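Local coordinates for beta-methylmalyl-CoA dehydratase (Chloroflexus aurantiacus, PDB 4E3E), which catalyses the reversible dehydration of (2R,3S)-beta-methylmalyl-CoA to mesaconyl-CoA in the glyoxylate assimilation cycle, working as a homodimer, at residues A[51-56]-A[60-65]; A[66-71]-A[93-98]; A[172-177]-A[270-275]; A[256-261]-A[344-349]. All blocks are in the same frame, centred on the assembly; numbering follows the deposited sequence.

Contact 1 (A[51-56]-A[60-65]); sequences PFAQSL and RAPIDS
The methyl group of Ala53 presses on the backbone of Ala61. Ala53 CB lies 3.5 Å from Ala61 CA, tighter than usual for two carbons. The same methyl is 3.6 Å from Arg60 O and 3.9 Å from Pro62 CD. One small side chain thus serves three residues in a row, and the loop can run close to the helix. The two methyls, Ala53 CB and Ala61 CB, are 4.2 Å apart.

One residue on, Gln54 adds an aliphatic contact at the border of the patch. Its CG lies anti to the carbonyl carbon (chi1 -73°) and comes to 4.1 Å from Arg60 CA. The chain then runs extended. The CB of Arg60 points away from the helix. The polar ends of both side chains find partners outside the two segments: Gln54 NE2 bonds to Glu59 O, the carbonyl just before Arg60, and the Arg60 guanidinium forms a salt bridge with Glu30. Ala61 N is held by the hydroxyl of Thr50.

Further along, 60-65 carries Pro62 to Ser65, which probably contribute to substrate binding, as in relatives. Asp64 caps the start of the next helix. The contact folds the loop that joins helix 50-55 to helix 65-80 back against the first of them, with Leu46 of helix 45-48 packed on both Ala53 and Pro62.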
loop_
_atom_site.group_PDB
_atom_site.type_symbol
_atom_site.label_atom_id
_atom_site.label_comp_id
_atom_site.label_asym_id
_atom_site.label_seq_id
_atom_site.Cartn_x
_atom_site.Cartn_y
_atom_site.Cartn_z
ATOM N N PRO A 51 16.136 -11.475 11.612
ATOM C CA PRO A 51 16.943 -12.475 12.335
ATOM C C PRO A 51 17.119 -13.813 11.577
ATOM O O PRO A 51 18.187 -14.414 11.646
ATOM C CB PRO A 51 16.187 -12.652 13.664
ATOM C CG PRO A 51 15.398 -11.372 13.815
ATOM C CD PRO A 51 14.956 -11.063 12.404
ATOM N N PHE A 52 16.106 -14.251 10.840
ATOM C CA PHE A 52 16.226 -15.456 10.031
ATOM C C PHE A 52 17.325 -15.261 8.981
ATOM O O PHE A 52 18.213 -16.108 8.844
ATOM C CB PHE A 52 14.883 -15.797 9.373
ATOM C CG PHE A 52 14.881 -17.110 8.624
ATOM C CD1 PHE A 52 15.288 -17.168 7.289
ATOM C CD2 PHE A 52 14.451 -18.294 9.252
ATOM C CE1 PHE A 52 15.290 -18.376 6.596
ATOM C CE2 PHE A 52 14.434 -19.506 8.555
ATOM C CZ PHE A 52 14.865 -19.546 7.228
ATOM N N ALA A 53 17.287 -14.130 8.274
ATOM C CA ALA A 53 18.291 -13.818 7.256
ATOM C C ALA A 53 19.689 -13.709 7.864
ATOM O O ALA A 53 20.674 -14.228 7.293
ATOM C CB ALA A 53 17.918 -12.554 6.507
ATOM N N GLN A 54 19.781 -13.091 9.040
ATOM C CA GLN A 54 21.080 -12.972 9.721
ATOM C C GLN A 54 21.663 -14.308 10.162
ATOM O O GLN A 54 22.881 -14.480 10.153
ATOM C CB GLN A 54 20.999 -12.009 10.902
ATOM C CG GLN A 54 20.896 -10.564 10.444
ATOM C CD GLN A 54 20.515 -9.616 11.555
ATOM O OE1 GLN A 54 20.012 -10.028 12.599
ATOM N NE2 GLN A 54 20.734 -8.328 11.327
ATOM N N SER A 55 20.802 -15.260 10.527
ATOM C CA SER A 55 21.279 -16.591 10.914
ATOM C C SER A 55 21.886 -17.322 9.707
ATOM O O SER A 55 22.591 -18.319 9.866
ATOM C CB SER A 55 20.158 -17.425 11.521
ATOM O OG SER A 55 19.255 -17.846 10.501
ATOM N N LEU A 56 21.602 -16.821 8.507
ATOM C CA LEU A 56 22.192 -17.364 7.290
ATOM C C LEU A 56 23.395 -16.548 6.840
ATOM O O LEU A 56 23.965 -16.813 5.780
ATOM C CB LEU A 56 21.149 -17.444 6.173
ATOM C CG LEU A 56 19.891 -18.239 6.534
ATOM C CD1 LEU A 56 18.954 -18.321 5.335
ATOM C CD2 LEU A 56 20.219 -19.630 7.076
ATOM N N ARG A 60 20.847 -8.430 6.866
ATOM C CA ARG A 60 19.491 -8.259 7.311
ATOM C C ARG A 60 18.677 -8.907 6.228
ATOM O O ARG A 60 19.226 -9.428 5.322
ATOM C CB ARG A 60 19.143 -6.795 7.449
ATOM C CG ARG A 60 19.530 -5.960 6.260
ATOM C CD ARG A 60 19.328 -4.478 6.472
ATOM N NE ARG A 60 17.947 -4.088 6.688
ATOM C CZ ARG A 60 17.557 -2.856 6.953
ATOM N NH1 ARG A 60 16.294 -2.577 7.139
ATOM N NH2 ARG A 60 18.446 -1.899 7.045
ATOM N N ALA A 61 17.370 -8.897 6.343
ATOM C CA ALA A 61 16.573 -9.545 5.334
ATOM C C ALA A 61 16.827 -8.837 4.031
ATOM O O ALA A 61 16.762 -7.655 3.961
ATOM C CB ALA A 61 15.115 -9.475 5.694
ATOM N N PRO A 62 17.098 -9.591 2.994
ATOM C CA PRO A 62 17.327 -9.005 1.665
ATOM C C PRO A 62 16.001 -8.678 0.961
ATOM O O PRO A 62 14.976 -9.242 1.310
ATOM C CB PRO A 62 18.021 -10.140 0.914
ATOM C CG PRO A 62 17.423 -11.381 1.524
ATOM C CD PRO A 62 17.244 -11.060 2.989
ATOM N N ILE A 63 16.054 -7.779 -0.022
ATOM C CA ILE A 63 14.942 -7.514 -0.923
ATOM C C ILE A 63 14.614 -8.790 -1.731
ATOM O O ILE A 63 15.514 -9.464 -2.216
ATOM C CB ILE A 63 15.300 -6.335 -1.892
ATOM C CG1 ILE A 63 15.711 -5.065 -1.131
ATOM C CG2 ILE A 63 14.146 -6.018 -2.842
ATOM C CD1 ILE A 63 14.711 -4.599 -0.079
ATOM N N ASP A 64 13.328 -9.116 -1.885
ATOM C CA ASP A 64 12.911 -10.218 -2.713
ATOM C C ASP A 64 13.518 -10.086 -4.127
ATOM O O ASP A 64 13.419 -9.021 -4.757
ATOM C CB ASP A 64 11.375 -10.210 -2.836
ATOM C CG ASP A 64 10.821 -11.504 -3.428
ATOM O OD1 ASP A 64 10.067 -12.204 -2.713
ATOM O OD2 ASP A 64 11.128 -11.821 -4.608
ATOM N N SER A 65 14.101 -11.174 -4.632
ATOM C CA SER A 65 14.710 -11.201 -5.968
ATOM C C SER A 65 13.747 -10.715 -7.040
ATOM O O SER A 65 14.155 -10.032 -7.982
ATOM C CB SER A 65 15.179 -12.615 -6.333
ATOM O OG SER A 65 16.434 -12.888 -5.748
#

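Contact 2 (A[66-71]-A[93-98]); sequences LLVFHI and GRFGAV
In the hot dog fold a central helix packs on the sheet, and here Phe69 and Val68 of helix 65-80 meet Phe95 at the end of strand 84-95. The Phe95 ring meets the helix with its edge. Its CZ is 4.2 Å from Phe69 CB, and its CE1 is 4.5 Å from Val68 CG1. Both partners lie near the plane of the Phe95 ring, so this helix segment touches the rim of the ring and not its faces. The meeting is purely apolar.

Phe95 CG is anti to its carbonyl carbon (chi1 -71°), and the ring reaches out from the strand toward the helix. Phe69 CB points toward the strand. With CG anti to the backbone N (chi1 176°), the Phe69 ring runs on past the Phe95 edge to meet the ring of Tyr142, with the planes at about 50°.

All three touching residues are buried. Ile271 and Ile274 of strand 270-278 and Leu140 of strand 138-149 also pack on Phe95, so the two strands that flank 84-95 join the same core. The backbone of Phe95 pairs with Ala272 of strand 270-278.

After Phe95 the chain passes into a loop at Gly96, Ala97 and Val98, although Gly96 and Ala97 still bond to the backbone of Val139 and Val138. These three loop residues are probably part of the substrate site, as in relatives, and Phe95 immediately precedes them. A long helix lying across a curved antiparallel sheet is typical of the hot dog fold and its MaoC-like hydratases.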
loop_
_atom_site.group_PDB
_atom_site.type_symbol
_atom_site.label_atom_id
_atom_site.label_comp_id
_atom_site.label_asym_id
_atom_site.label_seq_id
_atom_site.Cartn_x
_atom_site.Cartn_y
_atom_site.Cartn_z
ATOM N N LEU A 66 12.473 -11.073 -6.918
ATOM C CA LEU A 66 11.507 -10.624 -7.920
ATOM C C LEU A 66 11.141 -9.141 -7.793
ATOM O O LEU A 66 10.837 -8.489 -8.803
ATOM C CB LEU A 66 10.254 -11.489 -7.897
ATOM C CG LEU A 66 10.470 -12.922 -8.323
ATOM C CD1 LEU A 66 9.103 -13.589 -8.320
ATOM C CD2 LEU A 66 11.087 -12.980 -9.720
ATOM N N LEU A 67 11.162 -8.608 -6.568
ATOM C CA LEU A 67 11.017 -7.156 -6.382
ATOM C C LEU A 67 12.180 -6.425 -7.084
ATOM O O LEU A 67 11.950 -5.446 -7.816
ATOM C CB LEU A 67 10.911 -6.770 -4.898
ATOM C CG LEU A 67 10.791 -5.278 -4.524
ATOM C CD1 LEU A 67 9.671 -4.565 -5.300
ATOM C CD2 LEU A 67 10.599 -5.130 -3.006
ATOM N N VAL A 68 13.410 -6.911 -6.870
ATOM C CA VAL A 68 14.576 -6.438 -7.624
ATOM C C VAL A 68 14.331 -6.530 -9.143
ATOM O O VAL A 68 14.559 -5.559 -9.888
ATOM C CB VAL A 68 15.862 -7.216 -7.266
ATOM C CG1 VAL A 68 17.009 -6.830 -8.209
ATOM C CG2 VAL A 68 16.271 -6.960 -5.813
ATOM N N PHE A 69 13.874 -7.690 -9.599
ATOM C CA PHE A 69 13.598 -7.879 -11.024
ATOM C C PHE A 69 12.605 -6.857 -11.610
ATOM O O PHE A 69 12.917 -6.218 -12.633
ATOM C CB PHE A 69 13.186 -9.319 -11.308
ATOM C CG PHE A 69 12.804 -9.570 -12.733
ATOM C CD1 PHE A 69 13.775 -9.871 -13.690
ATOM C CD2 PHE A 69 11.480 -9.496 -13.121
ATOM C CE1 PHE A 69 13.420 -10.105 -15.007
ATOM C CE2 PHE A 69 11.120 -9.729 -14.443
ATOM C CZ PHE A 69 12.094 -10.027 -15.387
ATOM N N HIS A 70 11.435 -6.699 -10.979
ATOM C CA HIS A 70 10.408 -5.771 -11.480
ATOM C C HIS A 70 10.839 -4.325 -11.496
ATOM O O HIS A 70 10.476 -3.563 -12.380
ATOM C CB HIS A 70 9.108 -5.920 -10.700
ATOM C CG HIS A 70 8.532 -7.311 -10.748
ATOM N ND1 HIS A 70 8.510 -8.041 -11.884
ATOM C CD2 HIS A 70 7.961 -8.103 -9.756
ATOM C CE1 HIS A 70 7.945 -9.240 -11.634
ATOM N NE2 HIS A 70 7.609 -9.278 -10.333
ATOM N N ILE A 71 11.642 -3.936 -10.520
ATOM C CA ILE A 71 12.182 -2.583 -10.497
ATOM C C ILE A 71 13.183 -2.338 -11.640
ATOM O O ILE A 71 13.067 -1.331 -12.349
ATOM C CB ILE A 71 12.747 -2.229 -9.106
ATOM C CG1 ILE A 71 11.563 -2.056 -8.127
ATOM C CG2 ILE A 71 13.589 -0.946 -9.169
ATOM C CD1 ILE A 71 11.961 -1.952 -6.680
ATOM N N GLY A 93 19.020 -14.652 -17.062
ATOM C CA GLY A 93 18.721 -13.763 -15.939
ATOM C C GLY A 93 19.497 -14.186 -14.715
ATOM O O GLY A 93 19.065 -15.087 -14.001
ATOM N N ARG A 94 20.648 -13.550 -14.480
ATOM C CA ARG A 94 21.547 -13.920 -13.381
ATOM C C ARG A 94 21.460 -12.883 -12.254
ATOM O O ARG A 94 21.748 -11.704 -12.485
ATOM C CB ARG A 94 22.993 -14.001 -13.892
ATOM C CG ARG A 94 24.020 -14.389 -12.827
ATOM C CD ARG A 94 25.434 -14.271 -13.366
ATOM N NE ARG A 94 25.769 -12.889 -13.700
ATOM C CZ ARG A 94 26.285 -12.010 -12.845
ATOM N NH1 ARG A 94 26.533 -12.365 -11.589
ATOM N NH2 ARG A 94 26.561 -10.777 -13.251
ATOM N N PHE A 95 21.060 -13.314 -11.051
ATOM C CA PHE A 95 21.087 -12.427 -9.877
ATOM C C PHE A 95 22.514 -12.342 -9.350
ATOM O O PHE A 95 23.211 -13.343 -9.307
ATOM C CB PHE A 95 20.071 -12.879 -8.807
ATOM C CG PHE A 95 18.633 -12.624 -9.226
ATOM C CD1 PHE A 95 18.018 -11.392 -8.960
ATOM C CD2 PHE A 95 17.917 -13.584 -9.932
ATOM C CE1 PHE A 95 16.706 -11.141 -9.386
ATOM C CE2 PHE A 95 16.605 -13.342 -10.346
ATOM C CZ PHE A 95 16.000 -12.118 -10.082
ATOM N N GLY A 96 22.960 -11.140 -9.001
ATOM C CA GLY A 96 24.357 -10.906 -8.631
ATOM C C GLY A 96 24.442 -10.576 -7.149
ATOM O O GLY A 96 24.058 -11.384 -6.314
ATOM N N ALA A 97 24.929 -9.386 -6.808
ATOM C CA ALA A 97 24.999 -8.977 -5.404
ATOM C C ALA A 97 23.609 -8.885 -4.770
ATOM O O ALA A 97 22.621 -8.509 -5.425
ATOM C CB ALA A 97 25.746 -7.657 -5.259
ATOM N N VAL A 98 23.540 -9.267 -3.500
ATOM C CA VAL A 98 22.324 -9.114 -2.693
ATOM C C VAL A 98 21.927 -7.635 -2.610
ATOM O O VAL A 98 22.788 -6.743 -2.511
ATOM C CB VAL A 98 22.552 -9.671 -1.267
ATOM C CG1 VAL A 98 21.328 -9.494 -0.386
ATOM C CG2 VAL A 98 22.920 -11.136 -1.342
#

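Contact 3 (A[172-177]-A[270-275]); sequences TDLTVP and SIAAIN
Leu174 has its CG anti to the carbonyl carbon (chi1 -59°) and its CD1 anti to CA (chi2 -178°), and this turns the other methyl, CD2, onto the strand. There it meets two neighbouring alanines of strand 270-278, part of the antiparallel sheet of the hot dog fold. CD2 of Leu174 is 3.8 Å from Ala273 CB and 4.1 Å from Ala272 CB.

Two consecutive residues of a regular strand would turn their side chains to opposite faces. Here both methyls point toward the loop because Ala272 and Ala273 form a classic beta bulge opposite Thr345. The backbone of Ala272 departs from strand geometry, with psi at -19°. The bulge lets one leucine methyl touch both alanine methyls. Thr345 of strand 338-349 also touches Leu174.

The loop 172-177 has no regular secondary structure and lies over the outer face of the sheet. On the other face of the strand, Ile271 and Ile274 pack on Leu66 and Phe69 of helix 65-80. Thr175 O adds a long contact, 4.3 Å from Ala272 CB. The loop also reaches strand 84-95 and the residues after it: Thr175 OG1 makes a weak hydrogen bond to Phe95 O, and Pro177 packs on Val98, a probable substrate-site residue.

Between 172-177 and 270-275 a water bridges the two backbones. It accepts a bond from Thr175 N at 2.9 Å and donates one to Ala272 O at 2.6 Å.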
loop_
_atom_site.group_PDB
_atom_site.type_symbol
_atom_site.label_atom_id
_atom_site.label_comp_id
_atom_site.label_asym_id
_atom_site.label_seq_id
_atom_site.Cartn_x
_atom_site.Cartn_y
_atom_site.Cartn_z
ATOM N N THR A 172 27.410 -22.792 -12.391
ATOM C CA THR A 172 28.699 -22.200 -12.034
ATOM C C THR A 172 28.646 -20.669 -12.024
ATOM O O THR A 172 29.557 -20.034 -11.505
ATOM C CB THR A 172 29.813 -22.671 -12.981
ATOM O OG1 THR A 172 29.366 -22.528 -14.334
ATOM C CG2 THR A 172 30.149 -24.146 -12.720
ATOM N N ASP A 173 27.579 -20.082 -12.575
ATOM C CA ASP A 173 27.390 -18.617 -12.565
ATOM C C ASP A 173 26.493 -18.106 -11.426
ATOM O O ASP A 173 26.341 -16.895 -11.256
ATOM C CB ASP A 173 26.793 -18.124 -13.900
ATOM C CG ASP A 173 27.786 -18.178 -15.053
ATOM O OD1 ASP A 173 28.992 -18.389 -14.828
ATOM O OD2 ASP A 173 27.357 -17.998 -16.202
ATOM N N LEU A 174 25.886 -19.014 -10.667
ATOM C CA LEU A 174 24.935 -18.614 -9.624
ATOM C C LEU A 174 25.634 -18.012 -8.420
ATOM O O LEU A 174 26.622 -18.545 -7.955
ATOM C CB LEU A 174 24.102 -19.806 -9.158
ATOM C CG LEU A 174 23.260 -20.547 -10.204
ATOM C CD1 LEU A 174 22.472 -21.667 -9.548
ATOM C CD2 LEU A 174 22.311 -19.606 -10.911
ATOM N N THR A 175 25.101 -16.904 -7.915
ATOM C CA THR A 175 25.547 -16.334 -6.642
ATOM C C THR A 175 24.823 -17.055 -5.507
ATOM O O THR A 175 23.605 -17.235 -5.565
ATOM C CB THR A 175 25.277 -14.815 -6.586
ATOM O OG1 THR A 175 26.069 -14.166 -7.583
ATOM C CG2 THR A 175 25.633 -14.230 -5.231
ATOM N N VAL A 176 25.578 -17.486 -4.496
ATOM C CA VAL A 176 25.021 -18.179 -3.326
ATOM C C VAL A 176 25.450 -17.370 -2.100
ATOM O O VAL A 176 26.450 -17.695 -1.456
ATOM C CB VAL A 176 25.514 -19.650 -3.226
ATOM C CG1 VAL A 176 24.852 -20.373 -2.059
ATOM C CG2 VAL A 176 25.252 -20.400 -4.523
ATOM N N PRO A 177 24.692 -16.304 -1.784
ATOM C CA PRO A 177 25.148 -15.229 -0.892
ATOM C C PRO A 177 24.957 -15.498 0.587
ATOM O O PRO A 177 25.323 -14.666 1.408
ATOM C CB PRO A 177 24.256 -14.060 -1.291
ATOM C CG PRO A 177 22.976 -14.706 -1.776
ATOM C CD PRO A 177 23.321 -16.070 -2.283
ATOM N N SER A 270 15.282 -18.509 -2.169
ATOM C CA SER A 270 15.444 -17.372 -3.072
ATOM C C SER A 270 15.629 -17.860 -4.487
ATOM O O SER A 270 16.045 -19.007 -4.713
ATOM C CB SER A 270 16.642 -16.513 -2.666
ATOM O OG SER A 270 17.858 -17.218 -2.874
ATOM N N ILE A 271 15.314 -16.980 -5.431
ATOM C CA ILE A 271 15.511 -17.236 -6.841
ATOM C C ILE A 271 16.878 -16.716 -7.234
ATOM O O ILE A 271 17.198 -15.539 -6.994
ATOM C CB ILE A 271 14.427 -16.555 -7.704
ATOM C CG1 ILE A 271 13.055 -17.179 -7.405
ATOM C CG2 ILE A 271 14.824 -16.643 -9.177
ATOM C CD1 ILE A 271 11.871 -16.437 -8.024
ATOM N N ALA A 272 17.692 -17.598 -7.813
ATOM C CA ALA A 272 19.056 -17.236 -8.174
ATOM C C ALA A 272 19.218 -16.958 -9.668
ATOM O O ALA A 272 20.190 -16.311 -10.082
ATOM C CB ALA A 272 20.024 -18.309 -7.713
ATOM N N ALA A 273 18.278 -17.444 -10.478
ATOM C CA ALA A 273 18.315 -17.203 -11.909
ATOM C C ALA A 273 16.941 -17.336 -12.528
ATOM O O ALA A 273 16.107 -18.110 -12.046
ATOM C CB ALA A 273 19.265 -18.181 -12.598
ATOM N N ILE A 274 16.727 -16.592 -13.608
ATOM C CA ILE A 274 15.581 -16.796 -14.494
ATOM C C ILE A 274 16.102 -17.325 -15.836
ATOM O O ILE A 274 16.918 -16.675 -16.486
ATOM C CB ILE A 274 14.789 -15.495 -14.705
ATOM C CG1 ILE A 274 14.175 -15.046 -13.373
ATOM C CG2 ILE A 274 13.697 -15.695 -15.754
ATOM C CD1 ILE A 274 13.797 -13.578 -13.321
ATOM N N ASN A 275 15.624 -18.500 -16.234
ATOM C CA ASN A 275 16.100 -19.173 -17.455
ATOM C C ASN A 275 15.235 -18.855 -18.664
ATOM O O ASN A 275 15.740 -18.645 -19.774
ATOM C CB ASN A 275 16.141 -20.685 -17.224
ATOM C CG ASN A 275 16.901 -21.049 -15.963
ATOM O OD1 ASN A 275 16.387 -21.766 -15.084
ATOM N ND2 ASN A 275 18.106 -20.529 -15.843
HETATM O O HOH W 1 22.690 -16.067 -9.242
#

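Contact 4 (A[256-261]-A[344-349]); sequences LARSLS and YTVLMP
Arg258 and Ser261 of helix 250-265 meet Tyr344 of strand 338-349 chiefly through one shared water. This helix packs across the antiparallel sheet of the hot dog fold, and all the touching residues are buried.

The direct van der Waals contact is slight. It sets a nitrogen against a methyl: Arg258 NH1 passes 4.2 Å from Val346 CG1, which sits oblique to the guanidinium plane. The arginine gets there by an extended first step (CG anti to N, chi1 167°) and a bend at chi2 of 66°. Its guanidinium makes a cation-pi contact with Phe44, and its NH1 also bonds to Ala268 O. These partners probably fix its rotation.

The polar part is richer. Ser261 OG donates a 2.6 Å bond to Arg258 O, one turn back in its own helix, which orients the hydroxyl. Tyr344 OH bonds to Thr314 of strand 307-318. Ser261 OG and Tyr344 OH stand 4.4 Å apart and are bridged by water.

That water lies in the planes of both the guanidinium and the phenol ring. It accepts from Arg258 NH1 at 2.9 Å, donates to Ser261 OG at 2.7 Å and is 2.9 Å from Tyr344 OH.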
loop_
_atom_site.group_PDB
_atom_site.type_symbol
_atom_site.label_atom_id
_atom_site.label_comp_id
_atom_site.label_asym_id
_atom_site.label_seq_id
_atom_site.Cartn_x
_atom_site.Cartn_y
_atom_site.Cartn_z
ATOM N N LEU A 256 2.912 -13.481 -8.221
ATOM C CA LEU A 256 1.869 -14.270 -7.616
ATOM C C LEU A 256 2.212 -15.775 -7.610
ATOM O O LEU A 256 2.056 -16.449 -6.582
ATOM C CB LEU A 256 0.522 -14.042 -8.354
ATOM C CG LEU A 256 -0.181 -12.680 -8.114
ATOM C CD1 LEU A 256 -1.318 -12.468 -9.104
ATOM C CD2 LEU A 256 -0.719 -12.552 -6.687
ATOM N N ALA A 257 2.665 -16.293 -8.759
ATOM C CA ALA A 257 3.030 -17.705 -8.883
ATOM C C ALA A 257 4.098 -18.073 -7.868
ATOM O O ALA A 257 4.007 -19.121 -7.204
ATOM C CB ALA A 257 3.493 -18.029 -10.303
ATOM N N ARG A 258 5.107 -17.215 -7.731
ATOM C CA ARG A 258 6.160 -17.464 -6.766
ATOM C C ARG A 258 5.577 -17.513 -5.348
ATOM O O ARG A 258 5.900 -18.426 -4.564
ATOM C CB ARG A 258 7.264 -16.407 -6.902
ATOM C CG ARG A 258 8.294 -16.351 -5.766
ATOM C CD ARG A 258 9.203 -17.574 -5.605
ATOM N NE ARG A 258 10.261 -17.240 -4.631
ATOM C CZ ARG A 258 11.025 -18.112 -3.982
ATOM N NH1 ARG A 258 10.902 -19.433 -4.187
ATOM N NH2 ARG A 258 11.936 -17.655 -3.126
ATOM N N SER A 259 4.711 -16.546 -5.023
ATOM C CA SER A 259 4.075 -16.525 -3.716
ATOM C C SER A 259 3.283 -17.817 -3.468
ATOM O O SER A 259 3.473 -18.469 -2.449
ATOM C CB SER A 259 3.174 -15.306 -3.573
ATOM O OG SER A 259 2.633 -15.301 -2.272
ATOM N N LEU A 260 2.422 -18.197 -4.413
ATOM C CA LEU A 260 1.657 -19.435 -4.313
ATOM C C LEU A 260 2.535 -20.682 -4.180
ATOM O O LEU A 260 2.172 -21.642 -3.482
ATOM C CB LEU A 260 0.791 -19.601 -5.563
ATOM C CG LEU A 260 -0.330 -18.599 -5.806
ATOM C CD1 LEU A 260 -0.914 -18.809 -7.194
ATOM C CD2 LEU A 260 -1.406 -18.695 -4.728
ATOM N N SER A 261 3.682 -20.676 -4.863
ATOM C CA SER A 261 4.625 -21.796 -4.804
ATOM C C SER A 261 5.132 -22.099 -3.380
ATOM O O SER A 261 5.618 -23.212 -3.132
ATOM C CB SER A 261 5.812 -21.585 -5.756
ATOM O OG SER A 261 6.839 -20.817 -5.131
ATOM N N TYR A 344 13.031 -21.228 -13.913
ATOM C CA TYR A 344 13.962 -20.493 -13.087
ATOM C C TYR A 344 14.685 -21.455 -12.175
ATOM O O TYR A 344 14.377 -22.654 -12.136
ATOM C CB TYR A 344 13.231 -19.397 -12.274
ATOM C CG TYR A 344 12.130 -19.920 -11.365
ATOM C CD1 TYR A 344 10.965 -20.485 -11.902
ATOM C CD2 TYR A 344 12.260 -19.875 -9.966
ATOM C CE1 TYR A 344 9.955 -20.975 -11.086
ATOM C CE2 TYR A 344 11.248 -20.368 -9.136
ATOM C CZ TYR A 344 10.090 -20.915 -9.710
ATOM O OH TYR A 344 9.073 -21.408 -8.907
ATOM N N THR A 345 15.655 -20.928 -11.449
ATOM C CA THR A 345 16.486 -21.731 -10.580
ATOM C C THR A 345 16.457 -21.165 -9.163
ATOM O O THR A 345 16.730 -19.962 -8.937
ATOM C CB THR A 345 17.927 -21.777 -11.101
ATOM O OG1 THR A 345 17.934 -22.365 -12.407
ATOM C CG2 THR A 345 18.818 -22.606 -10.180
ATOM N N VAL A 346 16.129 -22.039 -8.213
ATOM C CA VAL A 346 16.051 -21.656 -6.808
ATOM C C VAL A 346 17.219 -22.270 -6.054
ATOM O O VAL A 346 17.817 -23.262 -6.497
ATOM C CB VAL A 346 14.725 -22.107 -6.165
ATOM C CG1 VAL A 346 13.540 -21.417 -6.843
ATOM C CG2 VAL A 346 14.577 -23.635 -6.246
ATOM N N LEU A 347 17.563 -21.665 -4.928
ATOM C CA LEU A 347 18.513 -22.257 -4.005
ATOM C C LEU A 347 17.708 -22.863 -2.857
ATOM O O LEU A 347 16.725 -22.262 -2.414
ATOM C CB LEU A 347 19.490 -21.202 -3.470
ATOM C CG LEU A 347 20.283 -20.363 -4.485
ATOM C CD1 LEU A 347 21.112 -19.302 -3.773
ATOM C CD2 LEU A 347 21.175 -21.239 -5.357
HETATM N N MSE A 348 18.124 -24.038 -2.378
HETATM C CA MSE A 348 17.453 -24.704 -1.248
HETATM C C MSE A 348 18.477 -25.341 -0.329
HETATM O O MSE A 348 19.416 -25.975 -0.805
HETATM C CB MSE A 348 16.497 -25.762 -1.802
HETATM C CG MSE A 348 15.792 -26.523 -0.680
HETATM SE SE MSE A 348 14.354 -27.692 -1.377
HETATM C CE MSE A 348 13.029 -26.466 -2.210
ATOM N N PRO A 349 18.300 -25.206 1.003
ATOM C CA PRO A 349 19.212 -25.871 1.927
ATOM C C PRO A 349 19.233 -27.380 1.705
ATOM O O PRO A 349 18.207 -27.982 1.334
ATOM C CB PRO A 349 18.613 -25.572 3.297
ATOM C CG PRO A 349 17.805 -24.341 3.094
ATOM C CD PRO A 349 17.248 -24.456 1.716
HETATM O O HOH W 2 9.406 -21.052 -6.010
#

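Contacts 2, 3 and 4 share one sheet, in which strands 84-95, 270-278 and 338-349 follow one another. Contacts 2 and 3 join where Gly93 O lies 2.8 Å from Ile274 N, a probable hydrogen bond. Contacts 3 and 4 join through another probable hydrogen bond, with Ala272 N 2.8 Å from Thr345 O. The helices of contacts 2 and 4 touch, with Leu66 CD1 3.7 Å from Arg258 CB. Contact 1 leads into contact 2 along the chain. Pro62 CB and Val98 CG1, both of probable substrate-site residues, are 3.6 Å apart. Ser65 OG also makes a probable hydrogen bond to Ile271 O at 3.0 Å, linking that site to contact 3.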